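Local coordinates for N-formylglutamate amidohydrolase (Ralstonia eutropha, PDB 2Q7S), which binds a zinc ion and is probably a hydrolase that cleaves the formyl group from N-formylglutamate, at residues L73-P78 with R146-A151; V80-N85 with R139-Y144; V166-L171 with Q232-I237; D192-D197 with N225-G230. All blocks are in the same frame, centred on the assembly; numbering follows the deposited sequence.

Interaction 1 of 4, residues L73-P78 with R146-A151; sequences LAATFP and RPYHAA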
loop_
_atom_site.group_PDB
_atom_site.type_symbol
_atom_site.label_atom_id
_atom_site.label_comp_id
_atom_site.label_asym_id
_atom_site.label_seq_id
_atom_site.Cartn_x
_atom_site.Cartn_y
_atom_site.Cartn_z
ATOM N N LEU A 73 0.796 -8.849 -5.111
ATOM C CA LEU A 73 0.460 -7.895 -6.149
ATOM C C LEU A 73 1.165 -6.512 -5.991
ATOM O O LEU A 73 1.179 -5.913 -4.936
ATOM C CB LEU A 73 -1.045 -7.704 -6.178
ATOM C CG LEU A 73 -1.638 -6.584 -7.094
ATOM C CD1 LEU A 73 -1.506 -6.897 -8.625
ATOM C CD2 LEU A 73 -3.088 -6.360 -6.757
ATOM N N ALA A 74 1.729 -6.003 -7.087
ATOM C CA ALA A 74 2.350 -4.695 -7.028
ATOM C C ALA A 74 2.082 -3.831 -8.265
ATOM O O ALA A 74 2.187 -4.315 -9.400
ATOM C CB ALA A 74 3.838 -4.863 -6.774
ATOM N N ALA A 75 1.763 -2.551 -8.032
ATOM C CA ALA A 75 1.574 -1.556 -9.110
ATOM C C ALA A 75 2.867 -1.173 -9.842
ATOM O O ALA A 75 3.918 -1.009 -9.220
ATOM C CB ALA A 75 0.915 -0.287 -8.573
ATOM N N THR A 76 2.810 -1.028 -11.158
ATOM C CA THR A 76 3.996 -0.607 -11.917
ATOM C C THR A 76 3.903 0.899 -12.253
ATOM O O THR A 76 4.903 1.556 -12.528
ATOM C CB THR A 76 4.210 -1.425 -13.229
ATOM O OG1 THR A 76 3.027 -1.377 -13.992
ATOM C CG2 THR A 76 4.551 -2.906 -12.981
ATOM N N PHE A 77 2.690 1.433 -12.205
ATOM C CA PHE A 77 2.459 2.850 -12.411
ATOM C C PHE A 77 2.654 3.585 -11.100
ATOM O O PHE A 77 2.484 2.981 -10.032
ATOM C CB PHE A 77 1.067 3.115 -12.946
ATOM C CG PHE A 77 -0.014 2.514 -12.135
ATOM C CD1 PHE A 77 -0.408 1.180 -12.374
ATOM C CD2 PHE A 77 -0.650 3.239 -11.128
ATOM C CE1 PHE A 77 -1.326 0.578 -11.630
ATOM C CE2 PHE A 77 -1.633 2.618 -10.387
ATOM C CZ PHE A 77 -1.988 1.314 -10.642
ATOM N N PRO A 78 2.928 4.900 -11.169
ATOM C CA PRO A 78 3.165 5.629 -9.942
ATOM C C PRO A 78 1.870 6.039 -9.261
ATOM O O PRO A 78 0.885 6.424 -9.926
ATOM C CB PRO A 78 3.993 6.844 -10.395
ATOM C CG PRO A 78 4.089 6.744 -11.933
ATOM C CD PRO A 78 3.028 5.792 -12.345
ATOM N N ARG A 146 -8.346 0.022 -12.479
ATOM C CA ARG A 146 -9.299 -1.079 -12.551
ATOM C C ARG A 146 -8.609 -2.447 -12.693
ATOM O O ARG A 146 -8.965 -3.385 -12.008
ATOM C CB ARG A 146 -10.321 -0.842 -13.654
ATOM C CG ARG A 146 -11.346 0.310 -13.350
ATOM C CD ARG A 146 -12.538 0.213 -14.306
ATOM N NE ARG A 146 -13.224 1.482 -14.425
ATOM C CZ ARG A 146 -14.171 1.917 -13.603
ATOM N NH1 ARG A 146 -14.526 1.207 -12.566
ATOM N NH2 ARG A 146 -14.734 3.092 -13.820
ATOM N N PRO A 147 -7.620 -2.575 -13.599
ATOM C CA PRO A 147 -6.848 -3.822 -13.644
ATOM C C PRO A 147 -6.169 -4.196 -12.357
ATOM O O PRO A 147 -6.234 -5.365 -11.954
ATOM C CB PRO A 147 -5.821 -3.545 -14.741
ATOM C CG PRO A 147 -6.440 -2.586 -15.580
ATOM C CD PRO A 147 -7.189 -1.678 -14.667
ATOM N N TYR A 148 -5.489 -3.223 -11.729
ATOM C CA TYR A 148 -4.883 -3.447 -10.450
ATOM C C TYR A 148 -5.922 -3.955 -9.463
ATOM O O TYR A 148 -5.729 -4.997 -8.810
ATOM C CB TYR A 148 -4.221 -2.172 -9.914
ATOM C CG TYR A 148 -3.521 -2.379 -8.578
ATOM C CD1 TYR A 148 -2.195 -2.764 -8.530
ATOM C CD2 TYR A 148 -4.198 -2.211 -7.372
ATOM C CE1 TYR A 148 -1.549 -2.975 -7.311
ATOM C CE2 TYR A 148 -3.541 -2.370 -6.164
ATOM C CZ TYR A 148 -2.227 -2.788 -6.145
ATOM O OH TYR A 148 -1.554 -2.982 -4.950
ATOM N N HIS A 149 -7.033 -3.235 -9.324
ATOM C CA HIS A 149 -8.040 -3.663 -8.352
ATOM C C HIS A 149 -8.766 -4.963 -8.685
ATOM O O HIS A 149 -8.997 -5.804 -7.771
ATOM C CB HIS A 149 -8.997 -2.524 -7.961
ATOM C CG HIS A 149 -8.517 -1.827 -6.743
ATOM N ND1 HIS A 149 -8.928 -2.189 -5.482
ATOM C CD2 HIS A 149 -7.510 -0.932 -6.574
ATOM C CE1 HIS A 149 -8.232 -1.504 -4.585
ATOM N NE2 HIS A 149 -7.350 -0.749 -5.218
ATOM N N ALA A 150 -9.058 -5.199 -9.960
ATOM C CA ALA A 150 -9.555 -6.537 -10.378
ATOM C C ALA A 150 -8.600 -7.691 -9.946
ATOM O O ALA A 150 -9.070 -8.753 -9.493
ATOM C CB ALA A 150 -9.828 -6.607 -11.877
ATOM N N ALA A 151 -7.289 -7.457 -10.035
ATOM C CA ALA A 151 -6.277 -8.497 -9.699
ATOM C C ALA A 151 -6.340 -8.729 -8.205
ATOM O O ALA A 151 -6.317 -9.878 -7.774
ATOM C CB ALA A 151 -4.870 -8.080 -10.094
#
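Y148 pushes its ring off the helix into a hollow walled by L73, A75 and F77. With CG anti to the backbone N (chi1 -178°), the ring reaches the strand, where L73 CD2 sits over one face as a CH-pi contact, 3.8 Å from the Y148 ring centroid. The rim of the ring meets backbone instead: Y148 CE1 lies 3.4 Å from A75 N, beside the methyl of A75. This is a helix laid on a sheet in an alpha/beta fold; helix 134-163 packs on one part of the mixed sheet, its segment running nearly antiparallel (169°) to strand 73-75 with the axes 9.4 Å apart. The hydroxyl of Y148 crosses to the next strand and hydrogen-bonds D29. L73 returns the fit, its branched end lodging between Y148 and A151, with L73 CD1 3.9 Å from A151 CB. Past the strand's end, F77 closes the hollow: its ring edge faces the helix, F77 CZ lying 4.2 Å from Y148 CB, while one face rests on A75 CB.

Interaction 2 of 4, residues V80-N85 with R139-Y144; sequences VYIDPN and RRINRY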
loop_
_atom_site.group_PDB
_atom_site.type_symbol
_atom_site.label_atom_id
_atom_site.label_comp_id
_atom_site.label_asym_id
_atom_site.label_seq_id
_atom_site.Cartn_x
_atom_site.Cartn_y
_atom_site.Cartn_z
ATOM N N VAL A 80 1.356 8.691 -7.632
ATOM C CA VAL A 80 1.150 10.112 -7.911
ATOM C C VAL A 80 0.451 10.343 -9.257
ATOM O O VAL A 80 -0.008 11.456 -9.539
ATOM C CB VAL A 80 2.480 10.902 -7.892
ATOM C CG1 VAL A 80 2.236 12.347 -8.280
ATOM C CG2 VAL A 80 3.133 10.808 -6.506
ATOM N N TYR A 81 0.387 9.302 -10.083
ATOM C CA TYR A 81 -0.377 9.310 -11.339
ATOM C C TYR A 81 -1.821 8.894 -11.107
ATOM O O TYR A 81 -2.776 9.605 -11.482
ATOM C CB TYR A 81 0.288 8.394 -12.335
ATOM C CG TYR A 81 -0.336 8.332 -13.710
ATOM C CD1 TYR A 81 -0.187 9.386 -14.621
ATOM C CD2 TYR A 81 -1.032 7.201 -14.126
ATOM C CE1 TYR A 81 -0.708 9.308 -15.905
ATOM C CE2 TYR A 81 -1.598 7.139 -15.401
ATOM C CZ TYR A 81 -1.408 8.171 -16.292
ATOM O OH TYR A 81 -1.932 8.097 -17.565
ATOM N N ILE A 82 -1.992 7.726 -10.499
ATOM C CA ILE A 82 -3.243 7.376 -9.888
ATOM C C ILE A 82 -2.966 6.445 -8.739
ATOM O O ILE A 82 -2.082 5.601 -8.818
ATOM C CB ILE A 82 -4.242 6.808 -10.906
ATOM C CG1 ILE A 82 -5.612 6.604 -10.249
ATOM C CG2 ILE A 82 -3.696 5.566 -11.626
ATOM C CD1 ILE A 82 -6.776 6.313 -11.314
ATOM N N ASP A 83 -3.686 6.641 -7.649
ATOM C CA ASP A 83 -3.376 5.968 -6.384
ATOM C C ASP A 83 -4.374 4.840 -6.166
ATOM O O ASP A 83 -5.503 5.127 -5.784
ATOM C CB ASP A 83 -3.496 6.942 -5.235
ATOM C CG ASP A 83 -3.060 6.363 -3.934
ATOM O OD1 ASP A 83 -3.010 5.119 -3.797
ATOM O OD2 ASP A 83 -2.724 7.170 -3.038
ATOM N N PRO A 84 -3.940 3.570 -6.340
ATOM C CA PRO A 84 -4.891 2.481 -6.139
ATOM C C PRO A 84 -5.435 2.282 -4.728
ATOM O O PRO A 84 -6.376 1.514 -4.597
ATOM C CB PRO A 84 -4.117 1.227 -6.569
ATOM C CG PRO A 84 -2.844 1.680 -7.112
ATOM C CD PRO A 84 -2.605 3.059 -6.694
ATOM N N ASN A 85 -4.831 2.917 -3.712
ATOM C CA ASN A 85 -5.297 2.801 -2.334
ATOM C C ASN A 85 -6.340 3.804 -2.010
ATOM O O ASN A 85 -6.680 4.002 -0.837
ATOM C CB ASN A 85 -4.136 2.944 -1.321
ATOM C CG ASN A 85 -3.959 1.698 -0.481
ATOM O OD1 ASN A 85 -4.332 0.607 -0.909
ATOM N ND2 ASN A 85 -3.498 1.869 0.732
ATOM N N ARG A 139 -9.592 7.683 -18.078
ATOM C CA ARG A 139 -8.668 6.785 -18.760
ATOM C C ARG A 139 -7.602 6.240 -17.838
ATOM O O ARG A 139 -7.274 5.030 -17.878
ATOM C CB ARG A 139 -8.096 7.460 -20.013
ATOM C CG ARG A 139 -9.136 7.568 -21.112
ATOM C CD ARG A 139 -8.512 7.910 -22.452
ATOM N NE ARG A 139 -8.026 9.280 -22.479
ATOM C CZ ARG A 139 -8.726 10.330 -22.896
ATOM N NH1 ARG A 139 -9.967 10.179 -23.345
ATOM N NH2 ARG A 139 -8.170 11.533 -22.860
ATOM N N ARG A 140 -7.086 7.092 -16.943
ATOM C CA ARG A 140 -6.229 6.584 -15.855
ATOM C C ARG A 140 -6.922 5.471 -15.104
ATOM O O ARG A 140 -6.319 4.406 -14.848
ATOM C CB ARG A 140 -5.790 7.678 -14.827
ATOM C CG ARG A 140 -4.982 8.764 -15.478
ATOM C CD ARG A 140 -4.367 9.682 -14.491
ATOM N NE ARG A 140 -3.788 10.862 -15.146
ATOM C CZ ARG A 140 -3.071 11.771 -14.499
ATOM N NH1 ARG A 140 -2.858 11.625 -13.200
ATOM N NH2 ARG A 140 -2.600 12.834 -15.134
ATOM N N ILE A 141 -8.154 5.728 -14.700
ATOM C CA ILE A 141 -8.904 4.738 -13.927
ATOM C C ILE A 141 -9.031 3.428 -14.693
ATOM O O ILE A 141 -8.743 2.397 -14.137
ATOM C CB ILE A 141 -10.302 5.238 -13.484
ATOM C CG1 ILE A 141 -10.176 6.345 -12.435
ATOM C CG2 ILE A 141 -11.124 4.052 -12.890
ATOM C CD1 ILE A 141 -11.437 7.189 -12.188
ATOM N N ASN A 142 -9.424 3.472 -15.980
ATOM C CA ASN A 142 -9.625 2.251 -16.758
ATOM C C ASN A 142 -8.346 1.449 -17.031
ATOM O O ASN A 142 -8.348 0.228 -16.944
ATOM C CB ASN A 142 -10.327 2.575 -18.094
ATOM C CG ASN A 142 -11.708 3.095 -17.897
ATOM O OD1 ASN A 142 -12.310 2.842 -16.854
ATOM N ND2 ASN A 142 -12.228 3.830 -18.883
ATOM N N ARG A 143 -7.273 2.150 -17.394
ATOM C CA ARG A 143 -6.053 1.517 -17.813
ATOM C C ARG A 143 -5.180 1.022 -16.664
ATOM O O ARG A 143 -4.473 0.051 -16.853
ATOM C CB ARG A 143 -5.223 2.465 -18.673
ATOM C CG ARG A 143 -5.929 2.968 -19.887
ATOM C CD ARG A 143 -5.204 4.237 -20.443
ATOM N NE ARG A 143 -5.777 4.706 -21.691
ATOM C CZ ARG A 143 -5.366 5.784 -22.357
ATOM N NH1 ARG A 143 -4.372 6.530 -21.887
ATOM N NH2 ARG A 143 -5.962 6.125 -23.492
ATOM N N TYR A 144 -5.189 1.701 -15.508
ATOM C CA TYR A 144 -4.276 1.398 -14.441
ATOM C C TYR A 144 -4.989 0.927 -13.163
ATOM O O TYR A 144 -4.682 -0.133 -12.618
ATOM C CB TYR A 144 -3.319 2.576 -14.176
ATOM C CG TYR A 144 -2.535 3.016 -15.368
ATOM C CD1 TYR A 144 -1.307 2.467 -15.663
ATOM C CD2 TYR A 144 -3.040 3.978 -16.236
ATOM C CE1 TYR A 144 -0.605 2.878 -16.768
ATOM C CE2 TYR A 144 -2.338 4.383 -17.341
ATOM C CZ TYR A 144 -1.139 3.841 -17.594
ATOM O OH TYR A 144 -0.463 4.260 -18.681
HETATM O O HOH W 1 -1.596 13.226 -10.503
HETATM O O HOH W 2 -4.262 7.171 -18.938
#
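R140 lays its guanidinium flat on the ring of Y81, the planes 9° apart and the centres 4.2 Å from each other, where the loop following strand 71-75 of the alpha/beta fold packs against helix 134-163. The stack is an off-centre cation-pi pair, because the ring's middle is taken by the arginine's aliphatic part: R140 CD stands 3.8 Å from the Y81 centroid. The same arginine reaches back to the loop's main chain, R140 NH1 donating to Y81 O at 2.7 Å in the carbonyl plane, on a lone pair, though with a bent N-H...O angle of 140°. An extended chain from CG to NE lets one side chain make both contacts. Y81 also turns an edge to the face of Y144, a T-shaped pair with planes at 84°. Alongside, I82 CD1 meets I141 CG1 at 3.6 Å, and I82 CG2 rests on Y144 CB. In the next shell, Y128 OH hydrogen-bonds R140 NH2, while D40 and a water, which also bonds weakly to R143, hold the hydroxyl of Y81. Beyond I82 the loop heads for the metal site, where D83 OD1 hydrogen-bonds the zinc ligand H32. That oxygen also closes an Asx turn, accepting from N85 N at 2.9 Å from above the carboxylate plane.

Interaction 3 of 4, residues V166-L171 with Q232-I237; sequences VWHLNL and QLIAQI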
loop_
_atom_site.group_PDB
_atom_site.type_symbol
_atom_site.label_atom_id
_atom_site.label_comp_id
_atom_site.label_asym_id
_atom_site.label_seq_id
_atom_site.Cartn_x
_atom_site.Cartn_y
_atom_site.Cartn_z
ATOM N N VAL A 166 -9.304 -15.311 4.706
ATOM C CA VAL A 166 -8.248 -14.621 4.007
ATOM C C VAL A 166 -7.581 -13.591 4.943
ATOM O O VAL A 166 -8.202 -12.976 5.828
ATOM C CB VAL A 166 -8.793 -13.955 2.693
ATOM C CG1 VAL A 166 -9.820 -12.868 3.010
ATOM C CG2 VAL A 166 -7.652 -13.435 1.815
ATOM N N TRP A 167 -6.303 -13.418 4.735
ATOM C CA TRP A 167 -5.504 -12.416 5.444
ATOM C C TRP A 167 -4.817 -11.581 4.387
ATOM O O TRP A 167 -4.004 -12.101 3.603
ATOM C CB TRP A 167 -4.484 -13.087 6.370
ATOM C CG TRP A 167 -5.090 -13.720 7.614
ATOM C CD1 TRP A 167 -5.207 -13.161 8.842
ATOM C CD2 TRP A 167 -5.685 -15.024 7.712
ATOM N NE1 TRP A 167 -5.807 -14.035 9.707
ATOM C CE2 TRP A 167 -6.120 -15.183 9.041
ATOM C CE3 TRP A 167 -5.906 -16.066 6.797
ATOM C CZ2 TRP A 167 -6.765 -16.326 9.481
ATOM C CZ3 TRP A 167 -6.535 -17.211 7.231
ATOM C CH2 TRP A 167 -6.959 -17.336 8.566
ATOM N N HIS A 168 -5.223 -10.307 4.316
ATOM C CA HIS A 168 -4.721 -9.348 3.367
ATOM C C HIS A 168 -3.732 -8.385 4.065
ATOM O O HIS A 168 -4.070 -7.842 5.093
ATOM C CB HIS A 168 -5.891 -8.573 2.816
ATOM C CG HIS A 168 -5.490 -7.366 2.046
ATOM N ND1 HIS A 168 -6.018 -6.123 2.285
ATOM C CD2 HIS A 168 -4.599 -7.216 1.045
ATOM C CE1 HIS A 168 -5.491 -5.256 1.436
ATOM N NE2 HIS A 168 -4.635 -5.902 0.666
ATOM N N LEU A 169 -2.528 -8.211 3.505
ATOM C CA LEU A 169 -1.545 -7.187 3.950
ATOM C C LEU A 169 -1.429 -6.118 2.854
ATOM O O LEU A 169 -1.165 -6.412 1.709
ATOM C CB LEU A 169 -0.192 -7.780 4.285
ATOM C CG LEU A 169 -0.096 -8.973 5.262
ATOM C CD1 LEU A 169 1.370 -9.407 5.525
ATOM C CD2 LEU A 169 -0.830 -8.668 6.574
ATOM N N ASN A 170 -1.686 -4.883 3.235
ATOM C CA ASN A 170 -1.540 -3.698 2.405
ATOM C C ASN A 170 -0.200 -3.014 2.792
ATOM O O ASN A 170 -0.022 -2.578 3.928
ATOM C CB ASN A 170 -2.787 -2.805 2.676
ATOM C CG ASN A 170 -2.898 -1.634 1.745
ATOM O OD1 ASN A 170 -2.786 -0.483 2.179
ATOM N ND2 ASN A 170 -3.140 -1.894 0.482
ATOM N N LEU A 171 0.756 -2.948 1.863
ATOM C CA LEU A 171 2.132 -2.737 2.191
ATOM C C LEU A 171 2.605 -1.368 1.751
ATOM O O LEU A 171 2.405 -1.001 0.594
ATOM C CB LEU A 171 2.997 -3.840 1.485
ATOM C CG LEU A 171 2.606 -5.293 1.787
ATOM C CD1 LEU A 171 3.439 -6.311 0.966
ATOM C CD2 LEU A 171 2.694 -5.600 3.258
ATOM N N GLN A 232 -9.263 2.897 3.743
ATOM C CA GLN A 232 -10.719 2.631 3.504
ATOM C C GLN A 232 -10.842 1.300 2.817
ATOM O O GLN A 232 -11.681 0.487 3.192
ATOM C CB GLN A 232 -11.473 3.706 2.699
ATOM C CG GLN A 232 -12.997 3.422 2.469
ATOM C CD GLN A 232 -13.824 3.232 3.781
ATOM O OE1 GLN A 232 -13.690 4.020 4.726
ATOM N NE2 GLN A 232 -14.693 2.193 3.819
ATOM N N LEU A 233 -9.965 1.055 1.851
ATOM C CA LEU A 233 -9.794 -0.294 1.327
ATOM C C LEU A 233 -9.714 -1.331 2.482
ATOM O O LEU A 233 -10.319 -2.383 2.417
ATOM C CB LEU A 233 -8.561 -0.380 0.388
ATOM C CG LEU A 233 -8.320 -1.757 -0.182
ATOM C CD1 LEU A 233 -9.536 -2.237 -1.084
ATOM C CD2 LEU A 233 -7.014 -1.789 -0.910
ATOM N N ILE A 234 -9.026 -0.991 3.564
ATOM C CA ILE A 234 -8.774 -1.923 4.672
ATOM C C ILE A 234 -10.061 -2.267 5.414
ATOM O O ILE A 234 -10.258 -3.402 5.799
ATOM C CB ILE A 234 -7.717 -1.341 5.682
ATOM C CG1 ILE A 234 -6.477 -0.771 4.949
ATOM C CG2 ILE A 234 -7.372 -2.336 6.751
ATOM C CD1 ILE A 234 -5.694 -1.842 4.045
ATOM N N ALA A 235 -10.939 -1.270 5.578
ATOM C CA ALA A 235 -12.260 -1.438 6.192
ATOM C C ALA A 235 -13.176 -2.316 5.313
ATOM O O ALA A 235 -14.047 -3.028 5.826
ATOM C CB ALA A 235 -12.894 -0.106 6.416
ATOM N N GLN A 236 -12.975 -2.246 3.994
ATOM C CA GLN A 236 -13.802 -2.954 3.035
ATOM C C GLN A 236 -13.414 -4.392 2.919
ATOM O O GLN A 236 -14.274 -5.256 2.769
ATOM C CB GLN A 236 -13.631 -2.329 1.662
ATOM C CG GLN A 236 -14.285 -1.006 1.567
ATOM C CD GLN A 236 -14.104 -0.395 0.232
ATOM O OE1 GLN A 236 -13.145 -0.724 -0.504
ATOM N NE2 GLN A 236 -15.024 0.510 -0.117
ATOM N N ILE A 237 -12.106 -4.640 2.934
ATOM C CA ILE A 237 -11.575 -6.010 2.834
ATOM C C ILE A 237 -11.664 -6.722 4.209
ATOM O O ILE A 237 -12.187 -7.851 4.308
ATOM C CB ILE A 237 -10.173 -6.038 2.261
ATOM C CG1 ILE A 237 -10.178 -5.661 0.783
ATOM C CG2 ILE A 237 -9.524 -7.444 2.398
ATOM C CD1 ILE A 237 -8.757 -5.544 0.190
#
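N170 OD1 is gripped by two hydrogen bonds, from N85 ND2 and with NE2 of the zinc ligand H172, while the other end of the amide, ND2, binds D29 OD1. With its polar end so occupied, N170 offers its carbons to the helix: I234 CD1 comes to 3.4 Å from N170 CB and 3.6 Å from N170 CG. L233 approaches the amide nitrogen more loosely, L233 CD2 lying 4.1 Å from N170 ND2. Two residues earlier on the strand, H168 points to the same face, its CG anti to the backbone N (chi1 168°). Both its nitrogens are engaged, ND1 with S246 and NE2 with the D29 oxygen that also holds N170, so the rotation of the ring is fixed from two sides. I237 packs against this tethered ring with both branches: I237 CD1 is 3.5 Å from H168 ND1, and I237 CG2 is 3.8 Å from H168 CB. The isoleucine lies roughly perpendicular to the histidine side chain. A short helix, 233-237, thus lies antiparallel (175°) over a central strand of the sheet, its axis 10.1 Å away, and packs on the second-shell polar network beside the zinc site formed by H32, D55 and H172.

Interaction 4 of 4, residues D192-D197 with N225-G230; sequences DFVLGD and NDPYKG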
loop_
_atom_site.group_PDB
_atom_site.type_symbol
_atom_site.label_atom_id
_atom_site.label_comp_id
_atom_site.label_asym_id
_atom_site.label_seq_id
_atom_site.Cartn_x
_atom_site.Cartn_y
_atom_site.Cartn_z
ATOM N N ASP A 192 9.155 2.569 13.539
ATOM C CA ASP A 192 9.763 1.973 12.395
ATOM C C ASP A 192 8.699 1.292 11.529
ATOM O O ASP A 192 8.828 1.280 10.310
ATOM C CB ASP A 192 10.823 0.960 12.821
ATOM C CG ASP A 192 11.994 1.590 13.510
ATOM O OD1 ASP A 192 12.361 2.697 13.125
ATOM O OD2 ASP A 192 12.569 0.949 14.402
ATOM N N PHE A 193 7.706 0.682 12.185
ATOM C CA PHE A 193 6.538 0.019 11.562
ATOM C C PHE A 193 5.306 0.623 12.175
ATOM O O PHE A 193 5.242 0.764 13.397
ATOM C CB PHE A 193 6.510 -1.462 11.867
ATOM C CG PHE A 193 7.471 -2.255 11.046
ATOM C CD1 PHE A 193 8.804 -2.311 11.383
ATOM C CD2 PHE A 193 7.040 -2.910 9.893
ATOM C CE1 PHE A 193 9.714 -3.003 10.586
ATOM C CE2 PHE A 193 7.961 -3.652 9.113
ATOM C CZ PHE A 193 9.267 -3.680 9.464
ATOM N N VAL A 194 4.345 0.995 11.342
ATOM C CA VAL A 194 3.008 1.363 11.773
ATOM C C VAL A 194 2.043 0.346 11.182
ATOM O O VAL A 194 2.114 0.028 9.970
ATOM C CB VAL A 194 2.595 2.834 11.366
ATOM C CG1 VAL A 194 1.169 3.182 11.845
ATOM C CG2 VAL A 194 3.602 3.846 11.935
ATOM N N LEU A 195 1.185 -0.174 12.052
ATOM C CA LEU A 195 0.179 -1.191 11.695
ATOM C C LEU A 195 -1.210 -0.557 11.819
ATOM O O LEU A 195 -1.595 -0.145 12.876
ATOM C CB LEU A 195 0.289 -2.377 12.654
ATOM C CG LEU A 195 1.648 -3.040 12.726
ATOM C CD1 LEU A 195 1.644 -4.207 13.761
ATOM C CD2 LEU A 195 2.108 -3.507 11.341
ATOM N N GLY A 196 -1.920 -0.436 10.703
ATOM C CA GLY A 196 -3.254 0.137 10.684
ATOM C C GLY A 196 -4.299 -0.943 10.457
ATOM O O GLY A 196 -4.246 -1.682 9.484
ATOM N N ASP A 197 -5.258 -1.007 11.382
ATOM C CA ASP A 197 -6.364 -1.935 11.292
ATOM C C ASP A 197 -7.666 -1.238 11.747
ATOM O O ASP A 197 -8.586 -1.884 12.268
ATOM C CB ASP A 197 -6.015 -3.180 12.105
ATOM C CG ASP A 197 -5.871 -2.886 13.655
ATOM O OD1 ASP A 197 -6.061 -1.731 14.122
ATOM O OD2 ASP A 197 -5.638 -3.844 14.422
ATOM N N ASN A 225 -1.948 2.137 14.599
ATOM C CA ASN A 225 -2.949 3.200 14.326
ATOM C C ASN A 225 -2.488 4.623 14.603
ATOM O O ASN A 225 -3.296 5.508 14.934
ATOM C CB ASN A 225 -4.261 2.861 15.035
ATOM C CG ASN A 225 -4.839 1.546 14.528
ATOM O OD1 ASN A 225 -5.229 1.459 13.377
ATOM N ND2 ASN A 225 -4.813 0.508 15.353
ATOM N N ASP A 226 -1.203 4.852 14.370
ATOM C CA ASP A 226 -0.514 6.095 14.745
ATOM C C ASP A 226 0.714 6.315 13.823
ATOM O O ASP A 226 1.744 5.649 13.995
ATOM C CB ASP A 226 -0.070 5.992 16.191
ATOM C CG ASP A 226 0.529 7.284 16.722
ATOM O OD1 ASP A 226 0.602 8.273 15.956
ATOM O OD2 ASP A 226 0.913 7.318 17.916
ATOM N N PRO A 227 0.603 7.223 12.828
ATOM C CA PRO A 227 -0.530 8.069 12.445
ATOM C C PRO A 227 -1.462 7.427 11.394
ATOM O O PRO A 227 -2.452 8.040 11.047
ATOM C CB PRO A 227 0.150 9.303 11.852
ATOM C CG PRO A 227 1.404 8.715 11.208
ATOM C CD PRO A 227 1.764 7.476 11.952
ATOM N N TYR A 228 -1.163 6.202 10.956
ATOM C CA TYR A 228 -1.903 5.529 9.897
ATOM C C TYR A 228 -2.788 4.405 10.403
ATOM O O TYR A 228 -2.287 3.343 10.807
ATOM C CB TYR A 228 -0.943 4.916 8.891
ATOM C CG TYR A 228 -0.077 5.921 8.202
ATOM C CD1 TYR A 228 -0.582 6.719 7.212
ATOM C CD2 TYR A 228 1.256 6.067 8.542
ATOM C CE1 TYR A 228 0.214 7.629 6.572
ATOM C CE2 TYR A 228 2.057 6.980 7.902
ATOM C CZ TYR A 228 1.532 7.761 6.928
ATOM O OH TYR A 228 2.338 8.672 6.273
ATOM N N LYS A 229 -4.101 4.629 10.312
ATOM C CA LYS A 229 -5.116 3.679 10.758
ATOM C C LYS A 229 -5.625 2.767 9.654
ATOM O O LYS A 229 -6.341 1.823 9.947
ATOM C CB LYS A 229 -6.325 4.408 11.427
ATOM C CG LYS A 229 -5.957 5.387 12.504
ATOM C CD LYS A 229 -7.176 6.029 13.182
ATOM C CE LYS A 229 -6.841 6.410 14.623
ATOM N NZ LYS A 229 -8.055 6.771 15.446
ATOM N N GLY A 230 -5.236 2.984 8.401
ATOM C CA GLY A 230 -5.689 2.104 7.293
ATOM C C GLY A 230 -6.542 2.915 6.313
ATOM O O GLY A 230 -7.401 3.686 6.839
#
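Here a loop folds back over the end of the strand it has just paired with: N225 to G230, leaving the outermost strand 222-224, hydrogen-bonds and packs against V194 to D197. N225 carries the polar part. Its backbone N donates to L195 O at 2.9 Å, and its side-chain amide then binds D197 twice. N225 ND2 gives a 2.8 Å bond to D197 OD1, meeting it on the syn side but 33° out of the carboxylate plane; N225 OD1 accepts the longer bond from D197 N, at 3.2 Å. The carboxylate reaches the amide because D197 CG sits between backbone N and carbonyl carbon (chi1 65°), and the same OD1 is held by G200 N. G196 lets the chains close up, its CA 3.4 Å from Y228 O, where a beta carbon would clash. V194 fills the turn made by the cis peptide before P227, V194 CG2 touching D226 O at 3.3 Å and V194 CG1 lying near the ring edge of Y228. Outward from here, L195 points away from the loop and packs on helix 205-217, whereas Y228 leans on E250 of strand 244-252 and M174 of strand 166-174, its side chain about 7 Å from the zinc ion.

Overall arrangement
Interactions 1 and 2 share helix 134-163 and lie about 8 Å apart between centres; along the chain, interaction 2 is nested inside the loop closed by interaction 1. Helix 134-163 leads into strand 166-174 of interaction 3, and interaction 4 is nested inside the loop closed by interaction 3, their centres about 13 Å apart. Interactions 1, 3 and 4 all reach the same mixed sheet, with 1 and 4 on opposite sides of the chain's centre, about 22 Å apart. Direct contacts tie the groups together: R146 N probably hydrogen-bonds I141 O between 1 and 2, and N85 OD1 packs on L233 CD2 between 2 and 3. Interactions 3 and 4 come nearest the zinc ion, with side chains about 7 Å from it; 1 and 2 lie farther off.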